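Local coordinates for protein enoyl-CoA hydratase (Geobacillus kaustophilus, PDB 2PPY) that probably catalyses the reversible addition of water to 2-enoyl-CoA thioesters, giving 3-hydroxyacyl-CoA, as in the fatty acid beta-oxidation pathway, at residues Q9-F14 against A20-H25; L34-E39 against L117-A122; V187-Q190 against E195-R198. All coordinates share one frame; numbering follows the deposited sequence.

In the fold
Contact 2 is fully buried, whereas contacts 1 and 3 lie nearer the outside and mix buried with more open residues. Contact 1 is sheet-building: backbone hydrogen bonds pair two neighbouring strands of the crotonase-fold sheet. Contact 3 reaches the same sheet at its far end, where a ring meets an arginine and no hydrogen bond crosses. Contact 2 is van der Waals packing of a selenomethionine on two aromatic side chains, with no hydrogen bond. Contacts 1 and 2 abut through L24 against F36 and a probable hydrogen bond from Y10 N to E39 OE1. Contacts 1 and 3 share the E21-R198 salt bridge, while contacts 2 and 3 stay about 12 Å apart at their nearest atoms.

Contact 1: residues Q9-F14 against A20-H25; sequences QYLTVF and AEIHLH
The F14 ring turns its edge onto the face of H23, an offset T-shaped stack with centroids 5.0 Å apart and planes at 85°. The pair sits on the beta hairpin of strands 11-16 and 19-24, in the main sheet of the crotonase fold. F14 CD2 does the closest touching, 3.3 Å from H23 CD2. Both rings reach the same face of the sheet with CG beside the backbone N (chi1 -65° for F14), which brings them together across diagonal positions. The imidazole is gripped at both nitrogens: NE2 donates nearly straight (166°) to E21 OE1, on its anti side and well out of the carboxylate plane, and ND1 is hydrogen-bonded to D61. E21 OE2 makes a salt bridge with R198, beyond the hairpin.

Beneath the side chains the backbones run antiparallel. T12 and H23 form a hydrogen-bonded pair, H23 N to T12 O at 2.8 Å and T12 N to H23 O at 2.9 Å, and F14 with E21 forms the next such pair. Past the last strand pair, H25 N donates to Y10 O at 3.0 Å. The alternate residues, L11 opposite L24 and V13 opposite I22, are non-hydrogen-bonded pairs on the other, apolar face, where L24 and I22 pack against F36 and F40 of helix 34-48. There L11 leans diagonally toward I22, and its CD1 presses tightly on I22 CG2, 3.3 Å away.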
ATOM      1  N   GLN A   9       4.561  30.291  27.497  1.00 70.41           N
ATOM      2  CA  GLN A   9       5.767  30.047  28.283  1.00 62.62           C
ATOM      3  C   GLN A   9       6.781  29.121  27.625  1.00 56.91           C
ATOM      4  O   GLN A   9       7.980  29.236  27.876  1.00 60.87           O
ATOM      5  CB  GLN A   9       5.407  29.504  29.670  1.00 60.70           C
ATOM      6  CG  GLN A   9       4.379  28.391  29.678  1.00 58.89           C
ATOM      7  CD  GLN A   9       4.247  27.749  31.048  1.00 63.62           C
ATOM      8  OE1 GLN A   9       4.529  28.379  32.069  1.00 63.16           O
ATOM      9  NE2 GLN A   9       3.807  26.496  31.078  1.00 59.60           N
ATOM     10  N   TYR A  10       6.308  28.210  26.781  1.00 48.42           N
ATOM     11  CA  TYR A  10       7.196  27.266  26.109  1.00 40.37           C
ATOM     12  C   TYR A  10       7.609  27.736  24.722  1.00 34.42           C
ATOM     13  O   TYR A  10       8.671  27.362  24.220  1.00 31.34           O
ATOM     14  CB  TYR A  10       6.517  25.904  25.979  1.00 36.84           C
ATOM     15  CG  TYR A  10       6.269  25.191  27.285  1.00 36.08           C
ATOM     16  CD1 TYR A  10       7.276  24.451  27.898  1.00 41.41           C
ATOM     17  CD2 TYR A  10       5.019  25.233  27.894  1.00 37.66           C
ATOM     18  CE1 TYR A  10       7.041  23.763  29.087  1.00 43.24           C
ATOM     19  CE2 TYR A  10       4.775  24.550  29.080  1.00 39.32           C
ATOM     20  CZ  TYR A  10       5.787  23.817  29.670  1.00 39.20           C
ATOM     21  OH  TYR A  10       5.540  23.132  30.837  1.00 46.52           O
ATOM     22  N   LEU A  11       6.771  28.555  24.100  1.00 32.50           N
ATOM     23  CA  LEU A  11       7.067  29.029  22.759  1.00 30.34           C
ATOM     24  C   LEU A  11       6.341  30.326  22.442  1.00 29.63           C
ATOM     25  O   LEU A  11       5.382  30.693  23.119  1.00 24.43           O
ATOM     26  CB  LEU A  11       6.681  27.938  21.746  1.00 31.93           C
ATOM     27  CG  LEU A  11       5.515  28.051  20.746  1.00 36.37           C
ATOM     28  CD1 LEU A  11       5.246  26.657  20.189  1.00 37.59           C
ATOM     29  CD2 LEU A  11       4.246  28.572  21.388  1.00 34.28           C
ATOM     30  N   THR A  12       6.804  31.007  21.397  1.00 29.86           N
ATOM     31  CA  THR A  12       6.203  32.256  20.950  1.00 28.02           C
ATOM     32  C   THR A  12       5.996  32.212  19.439  1.00 29.15           C
ATOM     33  O   THR A  12       6.859  31.741  18.696  1.00 30.83           O
ATOM     34  CB  THR A  12       7.101  33.464  21.298  1.00 31.86           C
ATOM     35  OG1 THR A  12       7.202  33.590  22.719  1.00 34.48           O
ATOM     36  CG2 THR A  12       6.523  34.748  20.725  1.00 29.26           C
ATOM     37  N   VAL A  13       4.845  32.698  18.987  1.00 28.65           N
ATOM     38  CA  VAL A  13       4.535  32.721  17.564  1.00 25.92           C
ATOM     39  C   VAL A  13       4.526  34.158  17.056  1.00 27.40           C
ATOM     40  O   VAL A  13       3.856  35.019  17.623  1.00 30.35           O
ATOM     41  CB  VAL A  13       3.150  32.086  17.271  1.00 25.41           C
ATOM     42  CG1 VAL A  13       2.856  32.145  15.778  1.00 26.09           C
ATOM     43  CG2 VAL A  13       3.118  30.647  17.753  1.00 26.60           C
ATOM     44  N   PHE A  14       5.279  34.406  15.990  1.00 23.89           N
ATOM     45  CA  PHE A  14       5.359  35.726  15.372  1.00 25.94           C
ATOM     46  C   PHE A  14       4.778  35.613  13.967  1.00 29.73           C
ATOM     47  O   PHE A  14       5.134  34.701  13.221  1.00 31.85           O
ATOM     48  CB  PHE A  14       6.816  36.191  15.272  1.00 32.33           C
ATOM     49  CG  PHE A  14       7.483  36.411  16.599  1.00 36.92           C
ATOM     50  CD1 PHE A  14       7.116  37.479  17.411  1.00 38.10           C
ATOM     51  CD2 PHE A  14       8.488  35.554  17.036  1.00 39.79           C
ATOM     52  CE1 PHE A  14       7.742  37.692  18.642  1.00 39.95           C
ATOM     53  CE2 PHE A  14       9.121  35.756  18.264  1.00 39.70           C
ATOM     54  CZ  PHE A  14       8.746  36.828  19.068  1.00 41.46           C
ATOM     55  N   ALA A  20       5.098  32.798   9.530  1.00 21.28           N
ATOM     56  CA  ALA A  20       4.926  32.653  10.966  1.00 19.07           C
ATOM     57  C   ALA A  20       6.172  31.975  11.496  1.00 21.11           C
ATOM     58  O   ALA A  20       6.671  31.024  10.895  1.00 25.92           O
ATOM     59  CB  ALA A  20       3.697  31.808  11.280  1.00 16.17           C
ATOM     60  N   GLU A  21       6.695  32.475  12.606  1.00 21.62           N
ATOM     61  CA  GLU A  21       7.879  31.879  13.194  1.00 21.12           C
ATOM     62  C   GLU A  21       7.510  31.372  14.570  1.00 24.84           C
ATOM     63  O   GLU A  21       6.998  32.119  15.400  1.00 22.34           O
ATOM     64  CB  GLU A  21       9.016  32.895  13.323  1.00 21.29           C
ATOM     65  CG  GLU A  21       9.378  33.622  12.048  1.00 25.27           C
ATOM     66  CD  GLU A  21      10.713  34.342  12.155  1.00 25.61           C
ATOM     67  OE1 GLU A  21      11.087  34.737  13.279  1.00 31.23           O
ATOM     68  OE2 GLU A  21      11.384  34.521  11.118  1.00 26.86           O
ATOM     69  N   ILE A  22       7.755  30.090  14.800  1.00 25.58           N
ATOM     70  CA  ILE A  22       7.466  29.494  16.090  1.00 22.44           C
ATOM     71  C   ILE A  22       8.802  29.383  16.809  1.00 26.23           C
ATOM     72  O   ILE A  22       9.630  28.531  16.472  1.00 21.53           O
ATOM     73  CB  ILE A  22       6.843  28.090  15.935  1.00 18.93           C
ATOM     74  CG1 ILE A  22       5.592  28.164  15.051  1.00 14.55           C
ATOM     75  CG2 ILE A  22       6.487  27.536  17.307  1.00 18.32           C
ATOM     76  CD1 ILE A  22       4.924  26.814  14.791  1.00 18.31           C
ATOM     77  N   HIS A  23       9.024  30.267  17.777  1.00 25.12           N
ATOM     78  CA  HIS A  23      10.268  30.252  18.531  1.00 24.00           C
ATOM     79  C   HIS A  23      10.124  29.383  19.763  1.00 24.80           C
ATOM     80  O   HIS A  23       9.174  29.530  20.528  1.00 23.77           O
ATOM     81  CB  HIS A  23      10.667  31.670  18.942  1.00 26.07           C
ATOM     82  CG  HIS A  23      11.141  32.516  17.803  1.00 27.12           C
ATOM     83  ND1 HIS A  23      12.442  32.964  17.698  1.00 28.88           N
ATOM     84  CD2 HIS A  23      10.492  32.993  16.715  1.00 24.14           C
ATOM     85  CE1 HIS A  23      12.571  33.680  16.596  1.00 32.53           C
ATOM     86  NE2 HIS A  23      11.402  33.714  15.982  1.00 32.43           N
ATOM     87  N   LEU A  24      11.073  28.473  19.948  1.00 26.88           N
ATOM     88  CA  LEU A  24      11.055  27.576  21.087  1.00 25.15           C
ATOM     89  C   LEU A  24      11.961  28.104  22.203  1.00 26.15           C
ATOM     90  O   LEU A  24      13.131  28.402  21.972  1.00 23.60           O
ATOM     91  CB  LEU A  24      11.526  26.184  20.658  1.00 25.36           C
ATOM     92  CG  LEU A  24      10.850  25.575  19.420  1.00 27.34           C
ATOM     93  CD1 LEU A  24      11.451  24.204  19.131  1.00 28.34           C
ATOM     94  CD2 LEU A  24       9.354  25.458  19.645  1.00 20.62           C
ATOM     95  N   HIS A  25      11.408  28.228  23.403  1.00 26.17           N
ATOM     96  CA  HIS A  25      12.159  28.693  24.565  1.00 29.83           C
ATOM     97  C   HIS A  25      11.645  27.952  25.795  1.00 31.33           C
ATOM     98  O   HIS A  25      10.945  28.516  26.627  1.00 33.27           O
ATOM     99  CB  HIS A  25      12.009  30.215  24.756  1.00 25.00           C
ATOM    100  CG  HIS A  25      10.591  30.701  24.710  1.00 19.13           C
ATOM    101  ND1 HIS A  25      10.092  31.427  23.651  1.00 28.00           N
ATOM    102  CD2 HIS A  25       9.574  30.578  25.597  1.00 18.92           C
ATOM    103  CE1 HIS A  25       8.827  31.732  23.887  1.00 20.70           C
ATOM    104  NE2 HIS A  25       8.489  31.228  25.061  1.00 23.39           N
TER

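Contact 2: residues L34-E39 against L117-A122; sequences LEFYKE and LEMALA
Selenomethionine M119 carries this contact, reaching from helix 115-121 across to helix 34-48 of the crotonase fold. The two backbones stay well apart: the CA atoms of Y37 and M119, the nearest across the pair, are 10.3 Å from each other. Long side chains therefore do all the bridging. M119 leaves its helix fully extended through its first two torsions (chi1 -180°, chi2 -178°) and bends at the selenium (chi3 -44°), a shape that delivers its terminal methyl to the two aromatic side chains of the other helix.

F36 comes to meet it head-on. Its ring presents an edge, and M119 CE lies near the ring plane, 3.4 Å from F36 CE2 and 3.7 Å from F36 CZ, so the methyl abuts the rim and does not lie over a face. Y37 arrives differently. The side chains of Y37 and M119 pass in opposite directions, which sets Y37 OH 3.9 Å from M119 CE.

Within helix 34-48, F36 CE2 stands over one face of the Y37 ring, toward its rim. L24 of strand 19-24 touches both F36 and M119, and C90, T93 and L94 of helix 80-99 pack on Y37; Y32 adds an edge-to-face ring contact to the same tyrosine. No hydrogen bond crosses between the two helices here. At the root of the M119 side chain, CB lies 4.1 Å from Y37 OH.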
ATOM      1  N   LEU A  34       4.577  17.249  27.976  1.00 19.95           N
ATOM      2  CA  LEU A  34       3.274  17.222  27.323  1.00 20.64           C
ATOM      3  C   LEU A  34       2.734  18.620  27.067  1.00 22.08           C
ATOM      4  O   LEU A  34       2.193  18.895  25.999  1.00 28.63           O
ATOM      5  CB  LEU A  34       2.261  16.423  28.158  1.00 18.77           C
ATOM      6  CG  LEU A  34       0.829  16.367  27.602  1.00 19.90           C
ATOM      7  CD1 LEU A  34       0.851  15.875  26.156  1.00 15.71           C
ATOM      8  CD2 LEU A  34      -0.029  15.450  28.464  1.00 19.60           C
ATOM      9  N   GLU A  35       2.881  19.505  28.047  1.00 21.48           N
ATOM     10  CA  GLU A  35       2.391  20.867  27.912  1.00 23.77           C
ATOM     11  C   GLU A  35       3.010  21.580  26.705  1.00 23.18           C
ATOM     12  O   GLU A  35       2.341  22.368  26.035  1.00 22.35           O
ATOM     13  CB  GLU A  35       2.670  21.651  29.198  1.00 28.22           C
ATOM     14  CG  GLU A  35       1.937  22.974  29.295  1.00 40.66           C
ATOM     15  CD  GLU A  35       0.430  22.824  29.176  1.00 53.07           C
ATOM     16  OE1 GLU A  35      -0.155  22.008  29.925  1.00 53.29           O
ATOM     17  OE2 GLU A  35      -0.168  23.528  28.334  1.00 56.96           O
ATOM     18  N   PHE A  36       4.282  21.312  26.425  1.00 20.83           N
ATOM     19  CA  PHE A  36       4.918  21.946  25.276  1.00 23.28           C
ATOM     20  C   PHE A  36       4.185  21.569  24.000  1.00 21.47           C
ATOM     21  O   PHE A  36       3.832  22.433  23.198  1.00 20.19           O
ATOM     22  CB  PHE A  36       6.377  21.518  25.117  1.00 26.25           C
ATOM     23  CG  PHE A  36       6.925  21.799  23.740  1.00 26.76           C
ATOM     24  CD1 PHE A  36       7.105  23.109  23.304  1.00 25.79           C
ATOM     25  CD2 PHE A  36       7.198  20.757  22.857  1.00 28.58           C
ATOM     26  CE1 PHE A  36       7.536  23.380  21.998  1.00 24.37           C
ATOM     27  CE2 PHE A  36       7.629  21.017  21.549  1.00 22.66           C
ATOM     28  CZ  PHE A  36       7.800  22.331  21.123  1.00 18.43           C
ATOM     29  N   TYR A  37       3.972  20.269  23.811  1.00 24.64           N
ATOM     30  CA  TYR A  37       3.290  19.788  22.617  1.00 17.61           C
ATOM     31  C   TYR A  37       1.854  20.265  22.525  1.00 19.40           C
ATOM     32  O   TYR A  37       1.324  20.434  21.427  1.00 21.68           O
ATOM     33  CB  TYR A  37       3.370  18.264  22.537  1.00 19.70           C
ATOM     34  CG  TYR A  37       4.427  17.808  21.552  1.00 20.34           C
ATOM     35  CD1 TYR A  37       4.223  17.944  20.177  1.00 21.22           C
ATOM     36  CD2 TYR A  37       5.653  17.303  21.989  1.00 21.13           C
ATOM     37  CE1 TYR A  37       5.213  17.588  19.260  1.00 26.74           C
ATOM     38  CE2 TYR A  37       6.652  16.945  21.079  1.00 28.12           C
ATOM     39  CZ  TYR A  37       6.422  17.090  19.716  1.00 25.66           C
ATOM     40  OH  TYR A  37       7.394  16.730  18.808  1.00 25.39           O
ATOM     41  N   LYS A  38       1.224  20.497  23.673  1.00 16.86           N
ATOM     42  CA  LYS A  38      -0.145  20.993  23.669  1.00 21.83           C
ATOM     43  C   LYS A  38      -0.122  22.409  23.097  1.00 19.09           C
ATOM     44  O   LYS A  38      -1.030  22.806  22.371  1.00 19.71           O
ATOM     45  CB  LYS A  38      -0.724  20.972  25.088  1.00 20.91           C
ATOM     46  CG  LYS A  38      -0.932  19.555  25.612  1.00 24.08           C
ATOM     47  CD  LYS A  38      -1.214  19.502  27.104  1.00 35.02           C
ATOM     48  CE  LYS A  38      -2.520  20.176  27.465  1.00 42.88           C
ATOM     49  NZ  LYS A  38      -2.784  20.053  28.926  1.00 54.37           N
ATOM     50  N   GLU A  39       0.938  23.156  23.401  1.00 20.92           N
ATOM     51  CA  GLU A  39       1.075  24.515  22.887  1.00 19.49           C
ATOM     52  C   GLU A  39       1.478  24.495  21.413  1.00 20.25           C
ATOM     53  O   GLU A  39       0.978  25.288  20.617  1.00 17.18           O
ATOM     54  CB  GLU A  39       2.118  25.303  23.686  1.00 29.49           C
ATOM     55  CG  GLU A  39       1.815  25.443  25.175  1.00 40.32           C
ATOM     56  CD  GLU A  39       2.590  26.581  25.821  1.00 47.89           C
ATOM     57  OE1 GLU A  39       3.806  26.696  25.564  1.00 50.11           O
ATOM     58  OE2 GLU A  39       1.987  27.361  26.587  1.00 47.89           O
ATOM     59  N   LEU A 117      15.100  16.045  16.730  1.00 14.26           N
ATOM     60  CA  LEU A 117      15.227  15.701  15.321  1.00 16.21           C
ATOM     61  C   LEU A 117      13.882  15.198  14.808  1.00 11.84           C
ATOM     62  O   LEU A 117      13.487  15.483  13.678  1.00 12.10           O
ATOM     63  CB  LEU A 117      16.293  14.620  15.120  1.00 11.43           C
ATOM     64  CG  LEU A 117      16.419  14.125  13.672  1.00 16.48           C
ATOM     65  CD1 LEU A 117      16.636  15.309  12.743  1.00 15.72           C
ATOM     66  CD2 LEU A 117      17.569  13.141  13.557  1.00 17.42           C
ATOM     67  N   GLU A 118      13.169  14.458  15.648  1.00 15.82           N
ATOM     68  CA  GLU A 118      11.871  13.933  15.248  1.00 10.92           C
ATOM     69  C   GLU A 118      10.931  15.066  14.854  1.00 14.73           C
ATOM     70  O   GLU A 118      10.204  14.962  13.870  1.00 14.84           O
ATOM     71  CB  GLU A 118      11.281  13.091  16.380  1.00  8.17           C
ATOM     72  CG  GLU A 118      12.132  11.875  16.679  1.00 10.94           C
ATOM     73  CD  GLU A 118      11.580  11.023  17.791  1.00 21.07           C
ATOM     74  OE1 GLU A 118      11.598  11.475  18.958  1.00 24.43           O
ATOM     75  OE2 GLU A 118      11.132   9.897  17.495  1.00 16.76           O
HETATM   76  N   MSE A 119      10.953  16.155  15.614  1.00 14.33           N
HETATM   77  CA  MSE A 119      10.110  17.303  15.298  1.00 16.97           C
HETATM   78  C   MSE A 119      10.547  17.882  13.958  1.00 16.34           C
HETATM   79  O   MSE A 119       9.718  18.263  13.133  1.00 15.82           O
HETATM   80  CB  MSE A 119      10.248  18.384  16.372  1.00 17.62           C
HETATM   81  CG  MSE A 119       9.394  19.616  16.121  1.00 31.85           C
HETATM   82 SE   MSE A 119       9.654  20.984  17.473  1.00 50.78          SE
HETATM   83  CE  MSE A 119       9.618  19.864  19.046  1.00 39.27           C
ATOM     84  N   ALA A 120      11.862  17.946  13.760  1.00 14.41           N
ATOM     85  CA  ALA A 120      12.445  18.479  12.535  1.00 15.55           C
ATOM     86  C   ALA A 120      12.149  17.587  11.328  1.00 16.12           C
ATOM     87  O   ALA A 120      11.965  18.085  10.216  1.00 12.21           O
ATOM     88  CB  ALA A 120      13.951  18.640  12.709  1.00 11.62           C
ATOM     89  N   LEU A 121      12.105  16.275  11.551  1.00  8.11           N
ATOM     90  CA  LEU A 121      11.820  15.322  10.478  1.00 12.02           C
ATOM     91  C   LEU A 121      10.381  15.465   9.994  1.00 17.32           C
ATOM     92  O   LEU A 121      10.081  15.192   8.830  1.00 12.96           O
ATOM     93  CB  LEU A 121      12.054  13.881  10.954  1.00  9.31           C
ATOM     94  CG  LEU A 121      13.501  13.399  11.130  1.00 12.90           C
ATOM     95  CD1 LEU A 121      13.528  12.041  11.833  1.00  5.31           C
ATOM     96  CD2 LEU A 121      14.174  13.303   9.771  1.00 13.33           C
ATOM     97  N   ALA A 122       9.496  15.899  10.893  1.00 15.20           N
ATOM     98  CA  ALA A 122       8.080  16.075  10.563  1.00 12.66           C
ATOM     99  C   ALA A 122       7.820  17.349   9.754  1.00 15.60           C
ATOM    100  O   ALA A 122       6.742  17.520   9.192  1.00 16.14           O
ATOM    101  CB  ALA A 122       7.242  16.078  11.836  1.00  5.72           C
TER

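Contact 3: residues V187-Q190 against E195-R198; sequences VFPQ and ERTR
This is a strand-to-helix contact at one end of the main sheet, where strand 186-188, outermost within the chain, turns through a short connection into helix 193-205. Its centrepiece is F188, over whose face R196 starts, with CB above the ring centre. R196 CB makes a CH-pi contact, 3.7 Å from the ring centroid and only 4° off the normal. Beyond it the chain bends at chi3 (59°), which brings NE down above the CD1 side of the rim, 3.5 Å from F188 CD1; the ring and guanidinium planes are tilted 34° from each other. P189 CD meets the edge of the guanidinium, 3.7 Å from R196 NH1. At the ring's own edge sits T197 OG1, 3.8 Å from F188 CE2, its hydroxyl hydrogen-bonded to T193 O one turn earlier in the helix. F127 of the adjoining strand adds an edge-to-face ring contact. Replacing F188 by an alanine would probably open a gap beneath R196 and leave its arm free to swing. T197 also reaches I57, I105 and C107 on inner strands, so this helix packs against a face of the sheet, the packing of a helix on the central sheet that belongs to the crotonase fold of the enoyl-CoA hydratase/isomerase family.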
ATOM      1  N   VAL A 187      22.741  23.740   4.288  1.00 19.87           N
ATOM      2  CA  VAL A 187      23.675  23.999   5.373  1.00 20.34           C
ATOM      3  C   VAL A 187      24.161  25.412   5.091  1.00 23.20           C
ATOM      4  O   VAL A 187      24.793  25.661   4.063  1.00 20.74           O
ATOM      5  CB  VAL A 187      24.873  23.028   5.378  1.00 22.13           C
ATOM      6  CG1 VAL A 187      26.007  23.611   6.229  1.00 25.29           C
ATOM      7  CG2 VAL A 187      24.447  21.683   5.960  1.00 16.68           C
ATOM      8  N   PHE A 188      23.834  26.339   5.985  1.00 19.91           N
ATOM      9  CA  PHE A 188      24.221  27.737   5.823  1.00 21.00           C
ATOM     10  C   PHE A 188      25.309  28.137   6.816  1.00 23.31           C
ATOM     11  O   PHE A 188      25.517  27.464   7.834  1.00 23.17           O
ATOM     12  CB  PHE A 188      23.022  28.664   6.065  1.00 21.92           C
ATOM     13  CG  PHE A 188      21.844  28.430   5.155  1.00 23.45           C
ATOM     14  CD1 PHE A 188      22.001  28.380   3.771  1.00 22.31           C
ATOM     15  CD2 PHE A 188      20.556  28.345   5.686  1.00 17.43           C
ATOM     16  CE1 PHE A 188      20.889  28.269   2.932  1.00 24.19           C
ATOM     17  CE2 PHE A 188      19.442  28.235   4.857  1.00 17.97           C
ATOM     18  CZ  PHE A 188      19.607  28.193   3.479  1.00 20.60           C
ATOM     19  N   PRO A 189      26.034  29.232   6.524  1.00 27.13           N
ATOM     20  CA  PRO A 189      27.079  29.678   7.451  1.00 25.25           C
ATOM     21  C   PRO A 189      26.327  29.996   8.744  1.00 21.65           C
ATOM     22  O   PRO A 189      25.315  30.695   8.713  1.00 21.20           O
ATOM     23  CB  PRO A 189      27.624  30.937   6.779  1.00 24.97           C
ATOM     24  CG  PRO A 189      27.453  30.640   5.327  1.00 30.64           C
ATOM     25  CD  PRO A 189      26.075  30.011   5.272  1.00 24.88           C
ATOM     26  N   GLN A 190      26.812  29.479   9.867  1.00 20.20           N
ATOM     27  CA  GLN A 190      26.156  29.673  11.159  1.00 23.92           C
ATOM     28  C   GLN A 190      25.464  31.019  11.399  1.00 28.53           C
ATOM     29  O   GLN A 190      24.259  31.066  11.644  1.00 30.02           O
ATOM     30  CB  GLN A 190      27.155  29.415  12.289  1.00 22.49           C
ATOM     31  CG  GLN A 190      26.521  29.219  13.663  1.00 22.96           C
ATOM     32  CD  GLN A 190      25.625  27.985  13.735  1.00 19.59           C
ATOM     33  OE1 GLN A 190      25.953  26.933  13.186  1.00 21.63           O
ATOM     34  NE2 GLN A 190      24.498  28.109  14.430  1.00 20.75           N
ATOM     35  N   GLU A 195      18.962  34.289   8.703  1.00 34.42           N
ATOM     36  CA  GLU A 195      18.863  35.223   7.596  1.00 37.51           C
ATOM     37  C   GLU A 195      18.494  34.510   6.298  1.00 33.64           C
ATOM     38  O   GLU A 195      17.508  34.853   5.650  1.00 35.89           O
ATOM     39  CB  GLU A 195      20.197  35.951   7.420  1.00 49.72           C
ATOM     40  CG  GLU A 195      20.171  37.093   6.420  1.00 70.32           C
ATOM     41  CD  GLU A 195      21.559  37.644   6.139  1.00 83.52           C
ATOM     42  OE1 GLU A 195      22.478  37.389   6.945  1.00 89.84           O
ATOM     43  OE2 GLU A 195      21.727  38.342   5.116  1.00 93.48           O
ATOM     44  N   ARG A 196      19.286  33.513   5.922  1.00 27.49           N
ATOM     45  CA  ARG A 196      19.036  32.784   4.687  1.00 24.42           C
ATOM     46  C   ARG A 196      17.761  31.938   4.729  1.00 22.44           C
ATOM     47  O   ARG A 196      17.113  31.743   3.704  1.00 23.87           O
ATOM     48  CB  ARG A 196      20.261  31.937   4.336  1.00 26.32           C
ATOM     49  CG  ARG A 196      21.526  32.789   4.188  1.00 31.33           C
ATOM     50  CD  ARG A 196      22.684  32.017   3.595  1.00 38.25           C
ATOM     51  NE  ARG A 196      22.349  31.489   2.278  1.00 47.84           N
ATOM     52  CZ  ARG A 196      23.184  30.782   1.525  1.00 50.18           C
ATOM     53  NH1 ARG A 196      24.411  30.524   1.960  1.00 51.22           N
ATOM     54  NH2 ARG A 196      22.789  30.323   0.345  1.00 51.15           N
ATOM     55  N   THR A 197      17.395  31.445   5.910  1.00 16.57           N
ATOM     56  CA  THR A 197      16.167  30.664   6.042  1.00 18.84           C
ATOM     57  C   THR A 197      14.989  31.601   5.779  1.00 20.02           C
ATOM     58  O   THR A 197      14.075  31.267   5.019  1.00 18.67           O
ATOM     59  CB  THR A 197      16.013  30.062   7.460  1.00 17.73           C
ATOM     60  OG1 THR A 197      17.061  29.113   7.694  1.00 20.02           O
ATOM     61  CG2 THR A 197      14.662  29.359   7.602  1.00 15.78           C
ATOM     62  N   ARG A 198      15.018  32.777   6.409  1.00 23.84           N
ATOM     63  CA  ARG A 198      13.958  33.772   6.237  1.00 22.70           C
ATOM     64  C   ARG A 198      13.885  34.250   4.794  1.00 22.31           C
ATOM     65  O   ARG A 198      12.803  34.527   4.276  1.00 25.96           O
ATOM     66  CB  ARG A 198      14.190  34.970   7.164  1.00 22.76           C
ATOM     67  CG  ARG A 198      13.731  34.732   8.592  1.00 25.80           C
ATOM     68  CD  ARG A 198      14.345  35.718   9.567  1.00 24.41           C
ATOM     69  NE  ARG A 198      13.853  35.492  10.921  1.00 23.53           N
ATOM     70  CZ  ARG A 198      14.506  35.843  12.026  1.00 26.41           C
ATOM     71  NH1 ARG A 198      15.689  36.438  11.939  1.00 24.69           N
ATOM     72  NH2 ARG A 198      13.978  35.591  13.217  1.00 23.24           N
TER